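Local coordinates for 2-nitrobenzoate nitroreductase (Pseudomonas fluorescens, PDB 4Z85), which probably reduces the nitro group of 2-nitrobenzoate as an FMN-dependent oxidoreductase of the flavoredoxin family, at residues 7-10 and 11-15; 91-94 and 95-98; 122-125 and 126-129. All blocks are in the same frame, centred on the assembly; numbering follows the deposited sequence.

Interaction 1: 7-10 and 11-15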
ATOM      1  N   SER A   7      -4.144 -11.989 -19.715  1.00 29.50           N
ATOM      2  CA  SER A   7      -3.758 -13.273 -20.298  1.00 32.85           C
ATOM      3  C   SER A   7      -2.792 -13.105 -21.477  1.00 32.49           C
ATOM      4  O   SER A   7      -1.961 -13.968 -21.748  1.00 35.34           O
ATOM      5  CB  SER A   7      -5.001 -14.040 -20.747  1.00 32.12           C
ATOM      6  OG  SER A   7      -5.757 -13.286 -21.681  1.00 34.74           O
ATOM      7  N   GLY A   8      -2.888 -11.980 -22.169  1.00 29.54           N
ATOM      8  CA  GLY A   8      -2.037 -11.776 -23.325  1.00 34.42           C
ATOM      9  C   GLY A   8      -0.600 -11.372 -23.026  1.00 36.44           C
ATOM     10  O   GLY A   8       0.227 -11.321 -23.942  1.00 34.30           O
ATOM     11  N   LEU A   9      -0.276 -11.136 -21.756  1.00 29.12           N
ATOM     12  CA  LEU A   9       0.950 -10.412 -21.416  1.00 28.02           C
ATOM     13  C   LEU A   9       2.092 -11.242 -20.843  1.00 26.91           C
ATOM     14  O   LEU A   9       1.881 -12.303 -20.254  1.00 30.09           O
ATOM     15  CB  LEU A   9       0.607  -9.303 -20.412  1.00 27.18           C
ATOM     16  CG  LEU A   9      -0.597  -8.443 -20.795  1.00 27.99           C
ATOM     17  CD1 LEU A   9      -0.861  -7.385 -19.718  1.00 28.23           C
ATOM     18  CD2 LEU A   9      -0.387  -7.782 -22.150  1.00 30.69           C
ATOM     19  N   THR A  10       3.305 -10.724 -21.000  1.00 26.08           N
ATOM     20  CA  THR A  10       4.479 -11.279 -20.349  1.00 26.87           C
ATOM     21  C   THR A  10       4.478 -10.831 -18.894  1.00 28.33           C
ATOM     22  O   THR A  10       3.732  -9.920 -18.532  1.00 28.93           O
ATOM     23  CB  THR A  10       5.779 -10.818 -21.014  1.00 30.44           C
ATOM     24  OG1 THR A  10       5.980  -9.421 -20.752  1.00 28.11           O
ATOM     25  CG2 THR A  10       5.711 -11.040 -22.528  1.00 30.21           C
ATOM     26  N   ASN A  11       5.319 -11.453 -18.078  1.00 27.78           N
ATOM     27  CA  ASN A  11       5.460 -11.031 -16.687  1.00 30.76           C
ATOM     28  C   ASN A  11       5.952  -9.596 -16.568  1.00 29.70           C
ATOM     29  O   ASN A  11       5.544  -8.871 -15.662  1.00 27.36           O
ATOM     30  CB  ASN A  11       6.397 -11.967 -15.933  1.00 29.44           C
ATOM     31  CG  ASN A  11       5.683 -13.198 -15.417  1.00 39.19           C
ATOM     32  OD1 ASN A  11       4.454 -13.218 -15.321  1.00 35.19           O
ATOM     33  ND2 ASN A  11       6.445 -14.238 -15.098  1.00 40.73           N
ATOM     34  N   MET A  12       6.818  -9.172 -17.478  1.00 28.21           N
ATOM     35  CA  MET A  12       7.301  -7.793 -17.450  1.00 29.09           C
ATOM     36  C   MET A  12       6.180  -6.805 -17.764  1.00 26.07           C
ATOM     37  O   MET A  12       6.085  -5.729 -17.155  1.00 27.60           O
ATOM     38  CB  MET A  12       8.455  -7.604 -18.436  1.00 32.19           C
ATOM     39  CG  MET A  12       9.167  -6.264 -18.291  1.00 36.03           C
ATOM     40  SD  MET A  12       9.854  -6.044 -16.638  1.00 56.47           S
ATOM     41  CE  MET A  12      10.760  -7.580 -16.437  1.00 49.81           C
ATOM     42  N   GLN A  13       5.329  -7.167 -18.716  1.00 25.93           N
ATOM     43  CA  GLN A  13       4.230  -6.299 -19.109  1.00 24.38           C
ATOM     44  C   GLN A  13       3.221  -6.170 -17.961  1.00 26.05           C
ATOM     45  O   GLN A  13       2.733  -5.067 -17.657  1.00 24.54           O
ATOM     46  CB  GLN A  13       3.560  -6.827 -20.378  1.00 28.36           C
ATOM     47  CG  GLN A  13       4.473  -6.715 -21.606  1.00 26.90           C
ATOM     48  CD  GLN A  13       3.894  -7.386 -22.845  1.00 29.85           C
ATOM     49  OE1 GLN A  13       3.095  -8.321 -22.756  1.00 27.18           O
ATOM     50  NE2 GLN A  13       4.296  -6.896 -24.015  1.00 39.83           N
ATOM     51  N   LYS A  14       2.945  -7.300 -17.315  1.00 24.17           N
ATOM     52  CA  LYS A  14       2.073  -7.317 -16.144  1.00 23.67           C
ATOM     53  C   LYS A  14       2.671  -6.469 -15.032  1.00 22.70           C
ATOM     54  O   LYS A  14       1.971  -5.656 -14.422  1.00 22.45           O
ATOM     55  CB  LYS A  14       1.826  -8.751 -15.666  1.00 24.46           C
ATOM     56  CG  LYS A  14       0.798  -9.490 -16.530  1.00 25.13           C
ATOM     57  CD  LYS A  14       0.537 -10.916 -16.068  1.00 29.88           C
ATOM     58  CE  LYS A  14       1.708 -11.819 -16.348  1.00 28.74           C
ATOM     59  NZ  LYS A  14       1.433 -13.236 -15.989  1.00 33.90           N
ATOM     60  N   TYR A  15       3.960  -6.641 -14.774  1.00 22.31           N
ATOM     61  CA  TYR A  15       4.644  -5.800 -13.791  1.00 23.86           C
ATOM     62  C   TYR A  15       4.456  -4.317 -14.102  1.00 25.03           C
ATOM     63  O   TYR A  15       4.095  -3.529 -13.221  1.00 21.96           O
ATOM     64  CB  TYR A  15       6.130  -6.135 -13.725  1.00 23.14           C
ATOM     65  CG  TYR A  15       6.931  -5.150 -12.899  1.00 25.01           C
ATOM     66  CD1 TYR A  15       7.035  -5.290 -11.513  1.00 28.49           C
ATOM     67  CD2 TYR A  15       7.578  -4.080 -13.499  1.00 27.70           C
ATOM     68  CE1 TYR A  15       7.773  -4.386 -10.760  1.00 25.26           C
ATOM     69  CE2 TYR A  15       8.309  -3.172 -12.751  1.00 28.58           C
ATOM     70  CZ  TYR A  15       8.402  -3.328 -11.390  1.00 31.01           C
ATOM     71  OH  TYR A  15       9.143  -2.415 -10.672  1.00 33.07           O
TER
HETATM   72  O   HOH W   1       2.654 -10.171 -24.756  1.00 37.87           O
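Thr10 and Gln13 form a capping box at the start of helix 11-21, and their side chains cross at an angle, each reaching the other's backbone N-H. OG1 of Thr10, the N-cap residue, accepts from the backbone N of Gln13 at 3.1 Å. With chi1 at 70°, OG1 sits between the backbone N and the carbonyl carbon of its own residue, which turns it in over the first helical turn. In return, the extended Gln13 chain brings OE1 to Thr10 N at 3.0 Å; the N-H is nearly straight on the oxygen, but the nitrogen stands above the amide plane. The Thr10 hydroxyl also packs against the Gln13 chain, OG1 lying 3.2 Å from Gln13 CG. A water donating to both Gly8 O and Gln13 OE1 gives the amide oxygen a second partner.

Leu9 crosses the same amide and also the Lys14 chain. Its CD2 approaches Gln13 OE1 to 3.6 Å, while its CB meets Lys14 CG at 3.9 Å. In the second subunit, Leu175 packs on both Leu9 and Gln13, so this surface cap takes part in the dimer contact. Lys14 bends at its third torsion, folding CE over Thr10 O, the oxygen that accepts from the lysine's own backbone N. Its NZ ends as a donor to Asn11 OD1 at 3.1 Å, nearly along the C=O axis.

Interaction 2: 91-94 and 95-98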
ATOM      1  N   MET A  91      10.493   4.132   7.667  1.00 18.32           N
ATOM      2  CA  MET A  91       9.663   4.930   6.768  1.00 17.67           C
ATOM      3  C   MET A  91      10.559   5.937   6.062  1.00 22.99           C
ATOM      4  O   MET A  91      11.669   6.228   6.522  1.00 21.23           O
ATOM      5  CB  MET A  91       8.535   5.628   7.527  1.00 20.86           C
ATOM      6  CG  MET A  91       7.631   4.666   8.297  1.00 19.41           C
ATOM      7  SD  MET A  91       7.026   3.316   7.250  1.00 20.02           S
ATOM      8  CE  MET A  91       6.053   2.427   8.446  1.00 19.53           C
ATOM      9  N   VAL A  92      10.078   6.467   4.942  1.00 19.29           N
ATOM     10  CA  VAL A  92      10.951   7.175   4.015  1.00 19.90           C
ATOM     11  C   VAL A  92      10.455   8.586   3.753  1.00 19.78           C
ATOM     12  O   VAL A  92       9.365   8.764   3.223  1.00 20.19           O
ATOM     13  CB  VAL A  92      11.059   6.427   2.661  1.00 19.62           C
ATOM     14  CG1 VAL A  92      11.949   7.213   1.684  1.00 19.07           C
ATOM     15  CG2 VAL A  92      11.566   4.990   2.861  1.00 19.00           C
ATOM     16  N   ASP A  93      11.249   9.586   4.138  1.00 20.85           N
ATOM     17  CA  ASP A  93      10.970  10.959   3.736  1.00 21.50           C
ATOM     18  C   ASP A  93      12.203  11.566   3.062  1.00 22.61           C
ATOM     19  O   ASP A  93      13.138  10.854   2.720  1.00 21.47           O
ATOM     20  CB  ASP A  93      10.500  11.804   4.925  1.00 21.75           C
ATOM     21  CG  ASP A  93      11.590  12.069   5.964  1.00 25.98           C
ATOM     22  OD1 ASP A  93      12.701  11.519   5.866  1.00 26.21           O
ATOM     23  OD2 ASP A  93      11.302  12.843   6.901  1.00 26.68           O
ATOM     24  N   GLU A  94      12.173  12.875   2.844  1.00 21.75           N
ATOM     25  CA  GLU A  94      13.217  13.551   2.085  1.00 23.96           C
ATOM     26  C   GLU A  94      14.630  13.239   2.588  1.00 23.89           C
ATOM     27  O   GLU A  94      15.558  13.050   1.790  1.00 25.52           O
ATOM     28  CB  GLU A  94      12.970  15.061   2.128  1.00 25.18           C
ATOM     29  CG  GLU A  94      13.827  15.839   1.171  1.00 32.02           C
ATOM     30  CD  GLU A  94      13.705  17.337   1.374  1.00 37.89           C
ATOM     31  OE1 GLU A  94      12.604  17.798   1.738  1.00 36.20           O
ATOM     32  OE2 GLU A  94      14.717  18.051   1.177  1.00 40.71           O
ATOM     33  N   ARG A  95      14.777  13.168   3.907  1.00 24.95           N
ATOM     34  CA  ARG A  95      16.094  13.010   4.530  1.00 26.87           C
ATOM     35  C   ARG A  95      16.808  11.716   4.133  1.00 30.41           C
ATOM     36  O   ARG A  95      18.044  11.659   4.118  1.00 28.03           O
ATOM     37  CB  ARG A  95      15.961  13.075   6.051  1.00 29.09           C
ATOM     38  CG  ARG A  95      17.283  13.060   6.805  1.00 36.46           C
ATOM     39  CD  ARG A  95      17.073  13.296   8.292  1.00 36.47           C
ATOM     40  NE  ARG A  95      16.638  14.661   8.574  1.00 44.54           N
ATOM     41  CZ  ARG A  95      15.400  14.997   8.915  1.00 42.84           C
ATOM     42  NH1 ARG A  95      14.467  14.064   9.022  1.00 45.13           N
ATOM     43  NH2 ARG A  95      15.091  16.265   9.149  1.00 46.78           N
ATOM     44  N   ILE A  96      16.048  10.672   3.819  1.00 22.55           N
ATOM     45  CA  ILE A  96      16.676   9.413   3.449  1.00 23.93           C
ATOM     46  C   ILE A  96      16.284   8.881   2.078  1.00 24.32           C
ATOM     47  O   ILE A  96      16.673   7.782   1.726  1.00 22.94           O
ATOM     48  CB  ILE A  96      16.389   8.317   4.492  1.00 27.40           C
ATOM     49  CG1 ILE A  96      14.892   7.987   4.555  1.00 21.69           C
ATOM     50  CG2 ILE A  96      16.893   8.748   5.866  1.00 26.69           C
ATOM     51  CD1 ILE A  96      14.604   6.711   5.351  1.00 24.45           C
ATOM     52  N   ALA A  97      15.553   9.665   1.291  1.00 22.53           N
ATOM     53  CA  ALA A  97      15.032   9.171   0.014  1.00 23.68           C
ATOM     54  C   ALA A  97      16.120   8.705  -0.963  1.00 23.26           C
ATOM     55  O   ALA A  97      16.020   7.623  -1.566  1.00 21.08           O
ATOM     56  CB  ALA A  97      14.173  10.250  -0.640  1.00 21.41           C
ATOM     57  N   GLU A  98      17.154   9.525  -1.148  1.00 23.73           N
ATOM     58  CA  GLU A  98      18.189   9.150  -2.116  1.00 21.89           C
ATOM     59  C   GLU A  98      18.906   7.848  -1.732  1.00 20.42           C
ATOM     60  O   GLU A  98      19.080   6.951  -2.560  1.00 22.74           O
ATOM     61  CB  GLU A  98      19.222  10.272  -2.274  1.00 27.22           C
ATOM     62  CG  GLU A  98      20.308   9.920  -3.275  1.00 28.59           C
ATOM     63  CD  GLU A  98      19.760   9.716  -4.676  1.00 28.82           C
ATOM     64  OE1 GLU A  98      20.038   8.665  -5.286  1.00 27.66           O
ATOM     65  OE2 GLU A  98      19.046  10.616  -5.166  1.00 34.82           O
TER
HETATM   66  O   HOH W   2      11.817  14.078   9.534  1.00 40.42           O
HETATM   67  O   HOH W   3      17.495  12.264   0.130  1.00 30.18           O
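The N-terminus of helix 94-103 is capped by Asp93, whose carboxylate lies alongside the Arg95 side chain, both pointing the same way. A chi1 of 69° brings OD1 round to the backbone N of Arg95, where it accepts a weak hydrogen bond of 3.3 Å. The other oxygen, OD2, is 4.0 Å from Arg95 NH1 but well out of the guanidinium plane, so any attraction is between charges alone. A water bridges the pair, donating to OD2 and accepting from NH1 at 2.7 Å in the guanidinium plane. With an alanine in place of Asp93, the Arg95 N-H would probably lose its side-chain acceptor, and the guanidinium one nearby negative charge together with the water link to it.

The first helical turn follows strand 86-90 of the six-stranded antiparallel barrel, and its inner side is apolar. Ile96 extends CD1 past Val92 CA to 3.2 Å from Met91 O, a buried carbonyl oxygen with no polar partner. Leu29 of strand 28-33 touches both Val92 and Ile96, joining the helix start to the barrel. Val92 CG1 lies 4.2 Å from Ile96 CG1 and 4.0 Å from Ala97 CA.

Interaction 3: 122-125 and 126-129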
ATOM      1  N   THR A 122      21.053   3.058  14.373  1.00 33.41           N
ATOM      2  CA  THR A 122      20.764   3.312  15.776  1.00 33.61           C
ATOM      3  C   THR A 122      20.072   2.090  16.368  1.00 37.19           C
ATOM      4  O   THR A 122      19.132   1.566  15.775  1.00 30.37           O
ATOM      5  CB  THR A 122      19.878   4.557  15.955  1.00 33.85           C
ATOM      6  OG1 THR A 122      20.614   5.727  15.582  1.00 33.27           O
ATOM      7  CG2 THR A 122      19.417   4.690  17.395  1.00 33.42           C
ATOM      8  N   PRO A 123      20.542   1.618  17.533  1.00 34.85           N
ATOM      9  CA  PRO A 123      19.932   0.423  18.128  1.00 34.28           C
ATOM     10  C   PRO A 123      18.417   0.551  18.354  1.00 34.28           C
ATOM     11  O   PRO A 123      17.908   1.650  18.610  1.00 31.64           O
ATOM     12  CB  PRO A 123      20.665   0.291  19.468  1.00 38.54           C
ATOM     13  CG  PRO A 123      21.983   0.938  19.233  1.00 37.21           C
ATOM     14  CD  PRO A 123      21.724   2.076  18.287  1.00 35.56           C
ATOM     15  N   SER A 124      17.710  -0.572  18.247  1.00 34.95           N
ATOM     16  CA  SER A 124      16.294  -0.626  18.594  1.00 32.92           C
ATOM     17  C   SER A 124      16.104  -0.986  20.061  1.00 36.54           C
ATOM     18  O   SER A 124      16.987  -1.578  20.679  1.00 39.68           O
ATOM     19  CB  SER A 124      15.550  -1.634  17.714  1.00 32.57           C
ATOM     20  OG  SER A 124      15.510  -1.210  16.366  1.00 31.55           O
ATOM     21  N   THR A 125      14.937  -0.644  20.601  1.00 38.59           N
ATOM     22  CA  THR A 125      14.626  -0.865  22.015  1.00 37.58           C
ATOM     23  C   THR A 125      14.129  -2.280  22.312  1.00 41.17           C
ATOM     24  O   THR A 125      14.588  -2.923  23.261  1.00 41.11           O
ATOM     25  CB  THR A 125      13.571   0.149  22.498  1.00 36.87           C
ATOM     26  OG1 THR A 125      14.114   1.471  22.416  1.00 38.24           O
ATOM     27  CG2 THR A 125      13.165  -0.129  23.931  1.00 45.05           C
ATOM     28  N   THR A 126      13.198  -2.771  21.498  1.00 36.60           N
ATOM     29  CA  THR A 126      12.556  -4.052  21.765  1.00 33.19           C
ATOM     30  C   THR A 126      13.150  -5.225  20.998  1.00 35.95           C
ATOM     31  O   THR A 126      12.777  -6.379  21.232  1.00 39.57           O
ATOM     32  CB  THR A 126      11.064  -3.998  21.430  1.00 35.96           C
ATOM     33  OG1 THR A 126      10.912  -3.758  20.024  1.00 33.00           O
ATOM     34  CG2 THR A 126      10.379  -2.892  22.219  1.00 31.98           C
ATOM     35  N   ILE A 127      14.043  -4.941  20.058  1.00 31.61           N
ATOM     36  CA  ILE A 127      14.613  -5.994  19.231  1.00 32.00           C
ATOM     37  C   ILE A 127      16.078  -5.701  18.948  1.00 32.15           C
ATOM     38  O   ILE A 127      16.581  -4.633  19.291  1.00 33.98           O
ATOM     39  CB  ILE A 127      13.861  -6.155  17.877  1.00 30.36           C
ATOM     40  CG1 ILE A 127      13.817  -4.821  17.128  1.00 30.58           C
ATOM     41  CG2 ILE A 127      12.455  -6.695  18.083  1.00 32.36           C
ATOM     42  CD1 ILE A 127      13.234  -4.941  15.738  1.00 28.06           C
ATOM     43  N   ASP A 128      16.753  -6.645  18.307  1.00 31.50           N
ATOM     44  CA  ASP A 128      18.190  -6.534  18.071  1.00 33.34           C
ATOM     45  C   ASP A 128      18.539  -5.783  16.792  1.00 36.83           C
ATOM     46  O   ASP A 128      19.601  -5.166  16.697  1.00 38.65           O
ATOM     47  CB  ASP A 128      18.821  -7.925  18.028  1.00 39.63           C
ATOM     48  CG  ASP A 128      18.749  -8.637  19.369  1.00 41.58           C
ATOM     49  OD1 ASP A 128      18.866  -7.954  20.413  1.00 39.52           O
ATOM     50  OD2 ASP A 128      18.565  -9.872  19.374  1.00 44.33           O
ATOM     51  N   VAL A 129      17.652  -5.836  15.805  1.00 32.39           N
ATOM     52  CA  VAL A 129      17.906  -5.164  14.533  1.00 30.88           C
ATOM     53  C   VAL A 129      17.798  -3.659  14.729  1.00 26.54           C
ATOM     54  O   VAL A 129      16.843  -3.175  15.324  1.00 30.79           O
ATOM     55  CB  VAL A 129      16.919  -5.629  13.436  1.00 28.25           C
ATOM     56  CG1 VAL A 129      17.217  -4.934  12.106  1.00 27.59           C
ATOM     57  CG2 VAL A 129      16.989  -7.132  13.270  1.00 30.16           C
TER
HETATM   58  O   HOH W   4      19.414  -2.819  18.442  1.00 36.84           O
HETATM   59  O   HOH W   5      17.180  -4.406  22.389  1.00 44.02           O
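Ser124 reaches across the loop between strands 121-122 and 131-132 to Val129 and Ile127. Its CB leaves the backbone toward the returning chain and meets Ile127 CG1 at 3.7 Å; it also passes Val129 O at 3.1 Å. From there the chi1 of -67° sets OG opposite the carbonyl carbon of its own residue and beside the backbone N, bringing the hydroxyl up to Val129. OG donates to Val129 O at 2.6 Å, a short bond that lies in the carbonyl plane with a C=O...OG angle of 154°. One small side chain thus ties together residues five apart, across the mouth of the turn.

This loop packs against the barrel of the flavin reductase-like domain. Val88 of strand 86-90 touches both Ser124 and Ile127, and Glu140 of strand 137-150 takes hydrogen bonds from Thr125 N and from the hydroxyl of Thr126, fixing the bend between the two arms. Val129 rests on Thr31 and Leu33 of strand 28-33.

Water adds to the serine bond. One molecule accepts from Ser124 N at 2.8 Å and donates to Asp128 O at 2.9 Å, linking the arms through their backbones; its further link to Ile127 O is weak. The carbonyl oxygens of Ser124 and Ile127, both acceptors, stand 3.4 Å apart.

How the interactions relate
The three contacts follow one another along the chain without touching. Interaction 1 caps the N-terminal helix far out from the barrel, its centre about 25 Å from that of the chain and about 31 Å from the centre of interaction 2. Interactions 2 and 3 have centres about 20 Å apart and both adjoin strand 86-90: 91-94 continues directly from it, while the 122-129 loop packs against its side chains. Strands 28-33 and 137-150 also touch both. Interactions 1 and 3, centres about 40 Å apart, lie on opposite sides of the chain's centre. All three reach the second subunit, although interaction 3 does so through Thr125 alone, on His3 of that subunit.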